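Local coordinates for DUF305 domain-containing protein (Deinococcus radiodurans R1, PDB 3BT5), which is of unknown function but folds as an all-helical bundle whose sequence family belongs to the ferritin clan, at residues G66-P71 with P132-L137; Q15-M20 with E62-R67; A120-M125 with Q140-Q145; A25-L30 with L52-Q57; R44-D49 with I149-G154. One frame throughout, in Å; residues are numbered along the deposited sequence. Where two conformers were deposited one is given.

Interaction 1: G66-P71 with P132-L137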
# COMPACT_ATOMS: atom_id res chain seq x y z
N GLY A 66 11.49 7.74 -13.12
CA GLY A 66 11.87 8.01 -14.51
C GLY A 66 12.60 9.33 -14.69
O GLY A 66 13.64 9.41 -15.39
N ARG A 67 12.05 10.39 -14.10
CA ARG A 67 12.69 11.72 -14.20
C ARG A 67 14.08 11.74 -13.58
O ARG A 67 14.98 12.43 -14.07
CB ARG A 67 11.85 12.82 -13.54
CG ARG A 67 10.54 13.11 -14.25
CD ARG A 67 9.92 14.42 -13.75
NE ARG A 67 9.54 14.38 -12.33
CZ ARG A 67 8.36 13.95 -11.89
NH1 ARG A 67 7.45 13.49 -12.74
NH2 ARG A 67 8.09 13.96 -10.59
N TRP A 68 14.23 11.00 -12.48
CA TRP A 68 15.50 11.00 -11.76
C TRP A 68 16.51 10.08 -12.43
O TRP A 68 17.69 10.06 -12.06
CB TRP A 68 15.29 10.51 -10.32
CG TRP A 68 14.44 11.40 -9.52
CD1 TRP A 68 14.05 12.68 -9.81
CD2 TRP A 68 13.85 11.08 -8.24
NE1 TRP A 68 13.26 13.18 -8.81
CE2 TRP A 68 13.12 12.22 -7.83
CE3 TRP A 68 13.86 9.94 -7.42
CZ2 TRP A 68 12.42 12.26 -6.64
CZ3 TRP A 68 13.14 9.98 -6.22
CH2 TRP A 68 12.43 11.13 -5.84
N GLY A 69 16.02 9.31 -13.41
CA GLY A 69 16.85 8.33 -14.09
C GLY A 69 17.29 7.25 -13.14
O GLY A 69 18.45 6.81 -13.19
N GLN A 70 16.39 6.85 -12.24
CA GLN A 70 16.68 5.81 -11.26
C GLN A 70 15.86 4.57 -11.56
O GLN A 70 14.71 4.68 -11.96
CB GLN A 70 16.33 6.31 -9.86
CG GLN A 70 17.21 7.46 -9.40
CD GLN A 70 18.60 7.02 -8.99
OE1 GLN A 70 18.92 5.83 -8.98
NE2 GLN A 70 19.44 7.97 -8.63
N PRO A 71 16.45 3.39 -11.34
CA PRO A 71 15.76 2.13 -11.59
C PRO A 71 14.74 1.88 -10.49
O PRO A 71 14.75 2.57 -9.45
CB PRO A 71 16.88 1.10 -11.51
CG PRO A 71 17.86 1.71 -10.53
CD PRO A 71 17.82 3.19 -10.83
N PRO A 132 10.83 19.31 -2.64
CA PRO A 132 9.40 19.64 -2.64
C PRO A 132 8.44 18.57 -3.19
O PRO A 132 7.41 18.29 -2.57
CB PRO A 132 9.32 20.94 -3.45
CG PRO A 132 10.65 21.61 -3.15
CD PRO A 132 11.66 20.46 -3.08
N GLU A 133 8.76 17.97 -4.34
CA GLU A 133 7.85 16.98 -4.92
C GLU A 133 7.76 15.73 -4.07
O GLU A 133 6.72 15.04 -4.06
CB GLU A 133 8.27 16.60 -6.34
CG GLU A 133 9.68 15.99 -6.44
CD GLU A 133 10.04 15.65 -7.88
OE1 GLU A 133 9.12 15.59 -8.71
OE2 GLU A 133 11.23 15.45 -8.18
N VAL A 134 8.83 15.44 -3.34
CA VAL A 134 8.83 14.28 -2.45
C VAL A 134 8.00 14.62 -1.22
O VAL A 134 7.20 13.81 -0.77
CB VAL A 134 10.27 13.81 -2.08
CG1 VAL A 134 10.24 12.69 -1.04
CG2 VAL A 134 11.01 13.34 -3.34
N GLU A 135 8.14 15.84 -0.71
CA GLU A 135 7.33 16.24 0.43
C GLU A 135 5.84 16.19 0.08
O GLU A 135 5.02 15.72 0.88
CB GLU A 135 7.70 17.66 0.92
CG GLU A 135 6.97 18.02 2.21
CD GLU A 135 7.19 19.45 2.68
OE1 GLU A 135 7.74 20.26 1.90
OE2 GLU A 135 6.79 19.75 3.83
N ARG A 136 5.51 16.65 -1.12
CA ARG A 136 4.11 16.68 -1.57
C ARG A 136 3.57 15.25 -1.63
O ARG A 136 2.49 14.95 -1.09
CB ARG A 136 4.02 17.37 -2.93
CG ARG A 136 2.60 17.62 -3.44
CD ARG A 136 2.60 18.49 -4.70
NE ARG A 136 3.33 17.88 -5.81
CZ ARG A 136 4.46 18.36 -6.34
NH1 ARG A 136 5.04 17.73 -7.35
NH2 ARG A 136 5.00 19.47 -5.86
N LEU A 137 4.32 14.38 -2.29
CA LEU A 137 3.94 12.96 -2.41
C LEU A 137 3.77 12.33 -1.03
O LEU A 137 2.79 11.61 -0.75
CB LEU A 137 5.02 12.20 -3.16
CG LEU A 137 4.88 10.68 -3.15
CD1 LEU A 137 3.68 10.27 -4.00
CD2 LEU A 137 6.17 9.99 -3.66
O HOH W 1 11.59 15.45 -10.83
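Glu-133 uses both carboxylate oxygens to hold Arg-67 and Trp-68, a worked example of one acid tying down two successive residues at a helix end. Its CG lies between the backbone N and the carbonyl carbon (chi1 60°), and from there the chain runs out extended, carrying the carboxylate across to helix 41-68. Glu-133 OE1 takes Arg-67 NH2 on its syn side at 2.7 Å, a salt bridge in which guanidinium and carboxylate are nearly coplanar, 29° apart, though NH2 is tilted 30° out of the carboxylate plane. The arginine chain bends at chi3, and its NE gives a second link through a water that accepts from Arg-67 NE at 2.8 Å and donates to Glu-133 OE2 at 2.7 Å. Trp-68 NE1 donates a 3.1 Å hydrogen bond to Glu-133 OE2; the acceptor lies in the indole plane, while the donor stands above the carboxylate plane. Arg-131 adds a salt bridge to OE2, so three donors converge there. Beside this polar cluster the indole edge meets a methyl, Trp-68 CH2 lying 3.6 Å from Val-134 CG2. With an alanine in place of Glu-133, the Arg-67 charge, the indole N-H and Arg-131 would probably lose the carboxylate they share, leaving the guanidinium freer to turn. After Trp-68, Gly-69 takes positive phi in a Schellman motif, the classic C-terminal close of an alpha helix.

Interaction 2: Q15-M20 with E62-R67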
# COMPACT_ATOMS: atom_id res chain seq x y z
N GLN A 15 15.55 5.83 -2.33
CA GLN A 15 15.15 4.58 -1.71
C GLN A 15 13.69 4.63 -1.23
O GLN A 15 12.95 3.65 -1.34
CB GLN A 15 16.05 4.25 -0.52
CG GLN A 15 15.51 3.04 0.27
CD GLN A 15 16.29 2.76 1.55
OE1 GLN A 15 16.11 3.42 2.57
NE2 GLN A 15 17.17 1.78 1.49
N PHE A 16 13.29 5.77 -0.68
CA PHE A 16 11.91 5.94 -0.20
C PHE A 16 10.92 5.68 -1.34
O PHE A 16 9.97 4.91 -1.21
CB PHE A 16 11.70 7.35 0.36
CG PHE A 16 10.28 7.67 0.64
CD1 PHE A 16 9.61 7.04 1.69
CD2 PHE A 16 9.59 8.55 -0.17
CE1 PHE A 16 8.26 7.30 1.92
CE2 PHE A 16 8.25 8.82 0.04
CZ PHE A 16 7.59 8.21 1.11
N VAL A 17 11.14 6.32 -2.49
CA VAL A 17 10.23 6.14 -3.61
C VAL A 17 10.29 4.71 -4.15
O VAL A 17 9.25 4.11 -4.45
CB VAL A 17 10.49 7.22 -4.70
CG1 VAL A 17 9.59 6.99 -5.93
CG2 VAL A 17 10.20 8.61 -4.10
N GLN A 18 11.49 4.15 -4.26
CA GLN A 18 11.60 2.77 -4.74
C GLN A 18 10.82 1.82 -3.82
O GLN A 18 10.08 0.94 -4.28
CB GLN A 18 13.05 2.33 -4.80
CG GLN A 18 13.82 2.99 -5.94
CD GLN A 18 15.32 2.69 -5.84
OE1 GLN A 18 15.87 2.52 -4.74
NE2 GLN A 18 16.00 2.68 -6.99
N HIS A 19 11.02 1.97 -2.52
CA HIS A 19 10.34 1.10 -1.58
C HIS A 19 8.85 1.31 -1.56
O HIS A 19 8.07 0.33 -1.49
CB HIS A 19 10.87 1.31 -0.18
CG HIS A 19 12.19 0.66 0.06
ND1 HIS A 19 12.91 0.88 1.22
CD2 HIS A 19 12.91 -0.22 -0.67
CE1 HIS A 19 14.03 0.17 1.17
NE2 HIS A 19 14.06 -0.50 0.04
N MET A 20 8.41 2.57 -1.62
CA MET A 20 6.97 2.83 -1.57
C MET A 20 6.27 2.32 -2.82
O MET A 20 5.12 1.90 -2.77
CB MET A 20 6.69 4.31 -1.37
CG MET A 20 5.27 4.60 -1.02
SD MET A 20 4.67 3.82 0.51
CE MET A 20 5.71 4.67 1.70
N GLU A 62 6.38 6.25 -10.26
CA GLU A 62 7.05 5.80 -11.48
C GLU A 62 7.62 7.00 -12.24
O GLU A 62 8.75 6.97 -12.74
CB GLU A 62 6.04 5.03 -12.36
CG GLU A 62 5.79 3.63 -11.79
CD GLU A 62 4.50 2.95 -12.28
OE1 GLU A 62 3.59 3.62 -12.85
OE2 GLU A 62 4.39 1.73 -12.07
N ALA A 63 6.82 8.06 -12.34
CA ALA A 63 7.27 9.25 -13.07
C ALA A 63 8.50 9.86 -12.39
O ALA A 63 9.44 10.28 -13.05
CB ALA A 63 6.16 10.26 -13.16
N MET A 64 8.48 9.89 -11.06
CA MET A 64 9.60 10.43 -10.31
C MET A 64 10.88 9.65 -10.59
O MET A 64 11.93 10.23 -10.82
CB MET A 64 9.28 10.33 -8.83
CG MET A 64 9.35 11.65 -8.16
SD MET A 64 8.81 11.61 -6.46
CE MET A 64 7.43 12.75 -6.54
N LEU A 65 10.79 8.32 -10.50
CA LEU A 65 11.95 7.49 -10.73
C LEU A 65 12.42 7.70 -12.18
O LEU A 65 13.61 7.84 -12.42
CB LEU A 65 11.67 6.03 -10.45
CG LEU A 65 11.39 5.71 -8.97
CD1 LEU A 65 11.15 4.21 -8.89
CD2 LEU A 65 12.57 6.11 -8.10
N GLY A 66 11.49 7.74 -13.12
CA GLY A 66 11.87 8.01 -14.51
C GLY A 66 12.60 9.33 -14.69
O GLY A 66 13.64 9.41 -15.39
N ARG A 67 12.05 10.39 -14.10
CA ARG A 67 12.69 11.72 -14.20
C ARG A 67 14.08 11.74 -13.58
O ARG A 67 14.98 12.43 -14.07
CB ARG A 67 11.85 12.82 -13.54
CG ARG A 67 10.54 13.11 -14.25
CD ARG A 67 9.92 14.42 -13.75
NE ARG A 67 9.54 14.38 -12.33
CZ ARG A 67 8.36 13.95 -11.89
NH1 ARG A 67 7.45 13.49 -12.74
NH2 ARG A 67 8.09 13.96 -10.59
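Val-17 and Leu-65 pack alongside each other with no ring between them, and the flat groups take no part in the contact, each being faced by atoms of its own segment: the His-19 ring carries Gln-15 CG over one face, offset toward its rim, and the Arg-67 guanidinium has Ala-63 O and Met-64 CA over one of its faces, both offset toward the rim. The contact itself is aliphatic. Val-17 CG1, placed anti to the backbone N (chi1 177°), comes 3.8 Å from Leu-65 CG, the two side chains pointing opposite ways. Leu-65 CD2 also meets Gln-18 CG at 4.0 Å, crossing it at about a right angle, while the amide beyond gives its NE2 to Pro-71 O. Met-64 SD approaches Val-17 CG2, less certainly, because Met-64 has two conformers. Cutting Leu-65 back to an alanine would remove both methyls and is likely to leave a gap beside Val-17 CG1 and take away one apolar neighbour of Gln-18 CG. The short helical segments run roughly antiparallel, their axes 10.0 Å apart at closest with a signed crossing angle of -139°. Met-61 and Trp-68 of helix 41-68 extend the cover of Val-17, and on another side of helix 11-37 Phe-16 packs against Thr-122 of helix 100-122 and Met-125 just beyond it.

Interaction 3: A120-M125 with Q140-Q145; sequences AMTLPM and QIVVTQ
Thr-122 is the first residue of 120-125 to touch 140-145, and it divides its two branches between two neighbours. Its methyl, anti to the backbone N, runs alongside the Val-142 side chain in the opposite sense, with Thr-122 CG2 3.6 Å from Val-142 CG2; Thr-122 CB follows at 3.9 Å from the same methyl. The hydroxyl branch sits beside the backbone N (chi1 -57°), which lets OG1 hydrogen-bond to Ala-118 O one turn earlier. Thr-122 OG1 also lies 3.7 Å from Ile-141 CG2, an apolar neighbour, so the buried hydroxyl finds its polar partner on its own helix and turns to the opposing one as a space-filling group. Leu-123 comes next. It reaches over with one branch, Leu-123 CD2 meeting Val-142 CG2 at 4.1 Å and crossing that side chain at about a right angle, at the more exposed margin. Val-142 CG2 is thus shared by both residues. Beyond Pro-124, the Met-125 N bonds back to Thr-122 O at 2.8 Å. With the CA atoms of Thr-122 and Val-142 only 6.8 Å apart, the backbones come close where a threonine and a valine meet. The surrounding helices complete the packing: Phe-16 of helix 11-37 lies against Thr-122, Met-125 touches both Phe-16 and Val-134, and Ile-141 faces Gln-57 of helix 41-68.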
# COMPACT_ATOMS: atom_id res chain seq x y z
N ALA A 120 4.18 4.88 8.56
CA ALA A 120 5.39 4.89 9.38
C ALA A 120 6.68 5.09 8.55
O ALA A 120 7.67 5.65 9.04
CB ALA A 120 5.46 3.60 10.19
N MET A 121 6.67 4.64 7.30
CA MET A 121 7.78 4.86 6.36
C MET A 121 7.80 6.31 5.88
O MET A 121 8.85 6.86 5.52
CB MET A 121 7.61 3.93 5.13
CG MET A 121 7.70 2.44 5.48
SD MET A 121 7.18 1.24 4.23
CE MET A 121 8.31 1.56 2.87
N THR A 122 6.64 6.93 5.86
CA THR A 122 6.49 8.21 5.20
C THR A 122 6.68 9.41 6.10
O THR A 122 7.21 10.45 5.67
CB THR A 122 5.17 8.25 4.46
OG1 THR A 122 5.13 7.15 3.54
CG2 THR A 122 5.03 9.53 3.70
N LEU A 123 6.30 9.28 7.36
CA LEU A 123 6.40 10.41 8.29
C LEU A 123 7.79 11.06 8.33
O LEU A 123 7.88 12.29 8.31
CB LEU A 123 5.92 10.02 9.69
CG LEU A 123 4.41 9.82 9.75
CD1 LEU A 123 4.01 9.24 11.12
CD2 LEU A 123 3.61 11.09 9.42
N PRO A 124 8.86 10.25 8.38
CA PRO A 124 10.21 10.87 8.38
C PRO A 124 10.54 11.69 7.13
O PRO A 124 11.41 12.57 7.19
CB PRO A 124 11.14 9.65 8.49
CG PRO A 124 10.28 8.60 9.19
CD PRO A 124 8.95 8.78 8.52
N MET A 125 9.86 11.42 6.01
CA MET A 125 10.10 12.18 4.78
C MET A 125 9.39 13.53 4.79
O MET A 125 9.63 14.36 3.90
CB MET A 125 9.71 11.37 3.54
CG MET A 125 10.39 10.00 3.51
SD MET A 125 12.18 10.11 3.32
CE MET A 125 12.20 11.33 2.03
N GLN A 140 0.56 13.41 0.57
CA GLN A 140 -0.58 12.72 -0.08
C GLN A 140 -0.71 11.27 0.38
O GLN A 140 -1.82 10.78 0.63
CB GLN A 140 -0.49 12.78 -1.61
CG GLN A 140 -0.67 14.19 -2.18
CD GLN A 140 -0.19 14.31 -3.62
OE1 GLN A 140 0.11 13.30 -4.27
NE2 GLN A 140 -0.12 15.54 -4.12
N ILE A 141 0.41 10.57 0.46
CA ILE A 141 0.40 9.19 0.93
C ILE A 141 -0.17 9.11 2.34
O ILE A 141 -1.07 8.28 2.60
CB ILE A 141 1.82 8.58 0.89
CG1 ILE A 141 2.26 8.36 -0.57
CG2 ILE A 141 1.87 7.27 1.71
CD1 ILE A 141 3.74 8.02 -0.72
N VAL A 142 0.31 9.95 3.25
CA VAL A 142 -0.12 9.87 4.65
C VAL A 142 -1.62 10.14 4.74
O VAL A 142 -2.36 9.41 5.39
CB VAL A 142 0.70 10.82 5.59
CG1 VAL A 142 0.07 10.91 7.00
CG2 VAL A 142 2.15 10.37 5.69
N VAL A 143 -2.08 11.19 4.07
CA VAL A 143 -3.50 11.54 4.13
C VAL A 143 -4.38 10.40 3.60
O VAL A 143 -5.38 10.01 4.21
CB VAL A 143 -3.74 12.86 3.32
CG1 VAL A 143 -5.23 13.09 3.06
CG2 VAL A 143 -3.19 14.03 4.09
N THR A 144 -4.01 9.88 2.44
CA THR A 144 -4.80 8.85 1.79
C THR A 144 -4.79 7.57 2.63
O THR A 144 -5.85 6.93 2.82
CB THR A 144 -4.28 8.60 0.37
OG1 THR A 144 -4.46 9.81 -0.39
CG2 THR A 144 -5.04 7.46 -0.30
N GLN A 145 -3.63 7.19 3.16
CA GLN A 145 -3.53 5.94 3.94
C GLN A 145 -4.40 6.08 5.17
O GLN A 145 -5.08 5.12 5.55
CB GLN A 145 -2.11 5.68 4.47
CG GLN A 145 -0.98 5.50 3.53
CD GLN A 145 -1.35 4.60 2.47
OE1 GLN A 145 -1.70 5.05 1.38
NE2 GLN A 145 -1.31 3.29 2.75

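Interaction 4: A25-L30 with L52-Q57; sequences AQALDL and LSQREQ
Side-by-side packing of two successive, nearly antiparallel helices brings Ala-27 and Leu-28 of helix 11-37 against Gln-54 and Arg-55 of helix 41-68, near the middle of the bundle. The axes of the two short segments approach to 9.1 Å with 156° between their directions, and the CA atoms of Ala-27 and Gln-54 stand 7.1 Å apart. A small residue suits that spacing: the single methyl of Ala-27 faces the bent chain of Gln-54. Gln-54 was deposited in two conformers, so the details of its side chain hold for one of them and are less certain. In that conformer CG stands anti to the carbonyl carbon (chi1 -68°), which brings Gln-54 CG to 3.6 Å from Ala-27 CB, and the turn at chi2 (-87°) then sets the amide, whose oxygen comes close to the same methyl. Leu-28 works differently. Both of its methyls close on one methylene, with Leu-28 CD1 and Leu-28 CD2 each 3.8 Å from Arg-55 CG, the leucine crossing the arginine chain at about a right angle. On the inner side His-114 of helix 100-122 touches Ala-27 and, in the conformer described, Gln-54, which also meets Gln-145 of helix 132-158. No hydrogen bond joins the two segments; on helix 41-68 the methylenes of Gln-54 and Arg-55 serve as the apolar surface for Ala-27 and Leu-28, so cohesion here rests on close fit rather than on directional bonds.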
# COMPACT_ATOMS: atom_id res chain seq x y z
N ALA A 25 2.38 -1.52 -4.66
CA ALA A 25 2.01 -2.58 -5.58
C ALA A 25 1.33 -3.73 -4.86
O ALA A 25 0.44 -4.39 -5.43
CB ALA A 25 3.21 -3.08 -6.35
N GLN A 26 1.75 -4.00 -3.62
CA GLN A 26 1.15 -5.14 -2.93
C GLN A 26 -0.34 -4.91 -2.62
O GLN A 26 -1.11 -5.87 -2.52
CB GLN A 26 1.87 -5.49 -1.63
CG GLN A 26 1.31 -6.78 -1.05
CD GLN A 26 1.94 -7.14 0.26
OE1 GLN A 26 1.76 -6.44 1.25
NE2 GLN A 26 2.60 -8.27 0.28
N ALA A 27 -0.74 -3.66 -2.46
CA ALA A 27 -2.16 -3.38 -2.20
C ALA A 27 -3.01 -3.97 -3.33
O ALA A 27 -4.14 -4.42 -3.12
CB ALA A 27 -2.40 -1.85 -2.04
N LEU A 28 -2.48 -3.94 -4.55
CA LEU A 28 -3.17 -4.51 -5.70
C LEU A 28 -3.31 -6.04 -5.58
O LEU A 28 -4.37 -6.60 -5.92
CB LEU A 28 -2.46 -4.11 -6.99
CG LEU A 28 -2.69 -2.73 -7.62
CD1 LEU A 28 -3.10 -1.60 -6.68
CD2 LEU A 28 -1.53 -2.29 -8.54
N ASP A 29 -2.27 -6.71 -5.06
CA ASP A 29 -2.27 -8.16 -4.85
C ASP A 29 -3.29 -8.54 -3.77
O ASP A 29 -3.86 -9.62 -3.80
CB ASP A 29 -0.89 -8.66 -4.36
CG ASP A 29 0.20 -8.56 -5.41
OD1 ASP A 29 -0.12 -8.55 -6.60
OD2 ASP A 29 1.39 -8.49 -5.01
N LEU A 30 -3.46 -7.67 -2.78
CA LEU A 30 -4.42 -7.93 -1.72
C LEU A 30 -5.85 -7.70 -2.22
O LEU A 30 -6.78 -8.41 -1.83
CB LEU A 30 -4.12 -7.04 -0.51
CG LEU A 30 -2.80 -7.28 0.21
CD1 LEU A 30 -2.58 -6.17 1.24
CD2 LEU A 30 -2.80 -8.64 0.87
N LEU A 52 -7.62 1.89 -6.93
CA LEU A 52 -7.52 3.10 -7.73
C LEU A 52 -6.64 4.17 -7.08
O LEU A 52 -5.82 4.82 -7.73
CB LEU A 52 -8.93 3.64 -8.02
CG LEU A 52 -9.70 2.77 -9.02
CD1 LEU A 52 -11.15 3.23 -9.19
CD2 LEU A 52 -8.97 2.70 -10.39
N SER A 53 -6.78 4.33 -5.77
CA SER A 53 -5.98 5.35 -5.10
C SER A 53 -4.51 4.95 -5.06
O SER A 53 -3.63 5.80 -5.26
CB SER A 53 -6.47 5.57 -3.68
OG SER A 53 -6.17 4.43 -2.90
N GLN A 54 -4.22 3.68 -4.81
CA GLN A 54 -2.83 3.24 -4.78
C GLN A 54 -2.20 3.37 -6.16
O GLN A 54 -1.06 3.81 -6.30
CB GLN A 54 -2.73 1.80 -4.27
CG GLN A 54 -3.11 1.62 -2.79
CD GLN A 54 -1.93 1.83 -1.84
OE1 GLN A 54 -1.01 1.00 -1.76
NE2 GLN A 54 -1.94 2.95 -1.13
N ARG A 55 -2.95 3.01 -7.21
CA ARG A 55 -2.40 3.12 -8.56
C ARG A 55 -2.08 4.58 -8.95
O ARG A 55 -1.08 4.83 -9.64
CB ARG A 55 -3.36 2.48 -9.57
CG ARG A 55 -3.29 0.97 -9.53
CD ARG A 55 -4.35 0.33 -10.41
NE ARG A 55 -4.12 0.63 -11.82
CZ ARG A 55 -4.74 0.01 -12.82
NH1 ARG A 55 -5.60 -0.96 -12.54
NH2 ARG A 55 -4.49 0.35 -14.08
N GLU A 56 -2.91 5.53 -8.53
CA GLU A 56 -2.65 6.94 -8.83
C GLU A 56 -1.31 7.35 -8.22
O GLU A 56 -0.50 8.03 -8.86
CB GLU A 56 -3.75 7.81 -8.26
CG GLU A 56 -3.59 9.30 -8.58
CD GLU A 56 -4.56 10.20 -7.81
OE1 GLU A 56 -5.50 9.69 -7.16
OE2 GLU A 56 -4.37 11.44 -7.84
N GLN A 57 -1.05 6.92 -7.00
CA GLN A 57 0.22 7.27 -6.40
C GLN A 57 1.39 6.50 -7.02
O GLN A 57 2.50 7.05 -7.15
CB GLN A 57 0.14 7.06 -4.89
CG GLN A 57 -0.71 8.19 -4.27
CD GLN A 57 -1.08 7.99 -2.82
OE1 GLN A 57 -0.67 7.02 -2.17
NE2 GLN A 57 -1.88 8.93 -2.29

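Interaction 5: R44-D49 with I149-G154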
# COMPACT_ATOMS: atom_id res chain seq x y z
N ARG A 44 -16.17 -5.25 -1.82
CA ARG A 44 -15.78 -5.07 -3.21
C ARG A 44 -15.55 -3.60 -3.58
O ARG A 44 -14.54 -3.25 -4.23
CB ARG A 44 -16.84 -5.67 -4.13
CG ARG A 44 -16.98 -7.18 -4.05
CD ARG A 44 -18.09 -7.67 -5.01
NE ARG A 44 -17.70 -7.43 -6.40
CZ ARG A 44 -16.90 -8.22 -7.10
NH1 ARG A 44 -16.43 -9.34 -6.55
NH2 ARG A 44 -16.57 -7.92 -8.35
N SER A 45 -16.47 -2.74 -3.14
CA SER A 45 -16.39 -1.30 -3.39
C SER A 45 -15.11 -0.74 -2.79
O SER A 45 -14.37 0.03 -3.40
CB SER A 45 -17.59 -0.59 -2.76
OG SER A 45 -18.79 -0.88 -3.47
N LEU A 46 -14.86 -1.13 -1.55
CA LEU A 46 -13.69 -0.67 -0.85
C LEU A 46 -12.40 -1.16 -1.54
O LEU A 46 -11.44 -0.39 -1.71
CB LEU A 46 -13.80 -1.13 0.60
CG LEU A 46 -12.64 -0.74 1.51
CD1 LEU A 46 -12.38 0.78 1.54
CD2 LEU A 46 -12.90 -1.30 2.90
N ALA A 47 -12.35 -2.44 -1.94
CA ALA A 47 -11.18 -2.97 -2.62
C ALA A 47 -10.88 -2.21 -3.92
O ALA A 47 -9.73 -1.85 -4.22
CB ALA A 47 -11.33 -4.49 -2.87
N LEU A 48 -11.93 -1.92 -4.69
CA LEU A 48 -11.78 -1.15 -5.93
C LEU A 48 -11.21 0.24 -5.67
O LEU A 48 -10.29 0.72 -6.38
CB LEU A 48 -13.16 -1.01 -6.60
CG LEU A 48 -13.71 -2.25 -7.29
CD1 LEU A 48 -15.24 -2.21 -7.46
CD2 LEU A 48 -13.02 -2.42 -8.63
N ASP A 49 -11.75 0.91 -4.66
CA ASP A 49 -11.33 2.26 -4.33
C ASP A 49 -9.87 2.28 -3.91
O ASP A 49 -9.12 3.18 -4.28
CB ASP A 49 -12.20 2.83 -3.22
CG ASP A 49 -13.60 3.16 -3.68
OD1 ASP A 49 -13.84 3.16 -4.91
OD2 ASP A 49 -14.45 3.43 -2.82
N ILE A 149 -7.45 3.68 6.23
CA ILE A 149 -7.43 2.95 7.49
C ILE A 149 -8.73 3.19 8.26
O ILE A 149 -9.35 2.25 8.76
CB ILE A 149 -6.23 3.36 8.37
CG1 ILE A 149 -4.92 2.83 7.76
CG2 ILE A 149 -6.39 2.86 9.80
CD1 ILE A 149 -3.70 3.47 8.40
N ARG A 150 -9.16 4.44 8.36
CA ARG A 150 -10.36 4.72 9.13
C ARG A 150 -11.59 4.02 8.53
O ARG A 150 -12.44 3.44 9.25
CB ARG A 150 -10.58 6.23 9.23
CG ARG A 150 -11.61 6.61 10.31
CD ARG A 150 -11.04 6.48 11.73
NE ARG A 150 -10.03 7.50 11.95
CZ ARG A 150 -10.30 8.74 12.35
NH1 ARG A 150 -11.56 9.10 12.62
NH2 ARG A 150 -9.30 9.60 12.50
N THR A 151 -11.72 4.07 7.20
CA THR A 151 -12.80 3.35 6.54
C THR A 151 -12.70 1.85 6.82
O THR A 151 -13.69 1.20 7.18
CB THR A 151 -12.79 3.60 5.03
OG1 THR A 151 -12.98 5.01 4.78
CG2 THR A 151 -13.88 2.80 4.30
N MET A 152 -11.51 1.28 6.64
CA MET A 152 -11.38 -0.15 6.83
C MET A 152 -11.70 -0.58 8.25
O MET A 152 -12.30 -1.64 8.47
CB MET A 152 -9.98 -0.61 6.43
CG MET A 152 -9.76 -0.51 4.93
SD MET A 152 -8.18 -1.25 4.44
CE MET A 152 -7.03 -0.02 5.04
N GLU A 153 -11.31 0.22 9.24
CA GLU A 153 -11.64 -0.09 10.63
C GLU A 153 -13.16 -0.07 10.83
O GLU A 153 -13.71 -0.89 11.57
CB GLU A 153 -10.97 0.89 11.59
CG GLU A 153 -9.47 0.71 11.60
CD GLU A 153 -8.74 1.74 12.41
OE1 GLU A 153 -9.24 2.89 12.54
OE2 GLU A 153 -7.64 1.42 12.89
N GLY A 154 -13.84 0.87 10.17
CA GLY A 154 -15.31 0.94 10.27
C GLY A 154 -15.94 -0.29 9.63
O GLY A 154 -16.88 -0.89 10.19
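Leu-46 is the one residue of 44-49 that touches 149-154, its forked end meeting Thr-151 with one branch and Met-152 with the other. The leucine CG stands anti to the backbone N (chi1 -180°), which carries the fork straight across a spacing of 8.0 Å between the CA atoms of Leu-46 and Met-152. On the packed side, Leu-46 CD2 lies 3.8 Å from Met-152 CG, the two side chains crossing at about a right angle. Met-152 is buried, and its chain bends at chi3 (-73°) beyond the methylenes; the same side chain rests on Met-111 and Ile-112 of helix 100-122. The other branch faces the solvent margin: Leu-46 CD1 comes 3.7 Å from Thr-151 CG2, the leucine and threonine lying alongside with opposite sense. Thr-151 itself is exposed, and its hydroxyl, held beside the backbone N, makes a weak hydrogen bond to Gly-147 O, so across the contact it offers a methyl. No hydrogen bond crosses, and 114 Å² is buried in all, so on the side of 44-49 this contact rests on one leucine. The difference between the two sides is therefore one of shielding, as the two approaches are almost equally close. Leu-108 of helix 100-122 also touches Leu-46, giving the leucine neighbours on two helices, while the next residue, Ala-47, turns to helix 11-37 and packs on Ala-31 and Met-34.

Overall arrangement
Helix 41-68 takes part in four of the five contacts: it meets helix 11-37 in interactions 2 and 4 and helix 132-158 in interactions 1 and 5. Those last two lie on opposite sides of the chain's centre, about 28 Å apart between centres, and differ sharply: a charged, water-bridged cluster at one end, a bare leucine contact at the other. Interactions 2 and 3 are the buried pair, both mainly apolar and touching through Phe-16 and Thr-122. Interaction 4, closest to the centre, nevertheless uses polar residues, and its Gln-57 packs against Ile-141 of interaction 3. Interactions 1 and 2 share part of helix 41-68, and Trp-68 of the first packs on Val-17 of the second, so the polar cluster borders the apolar contact.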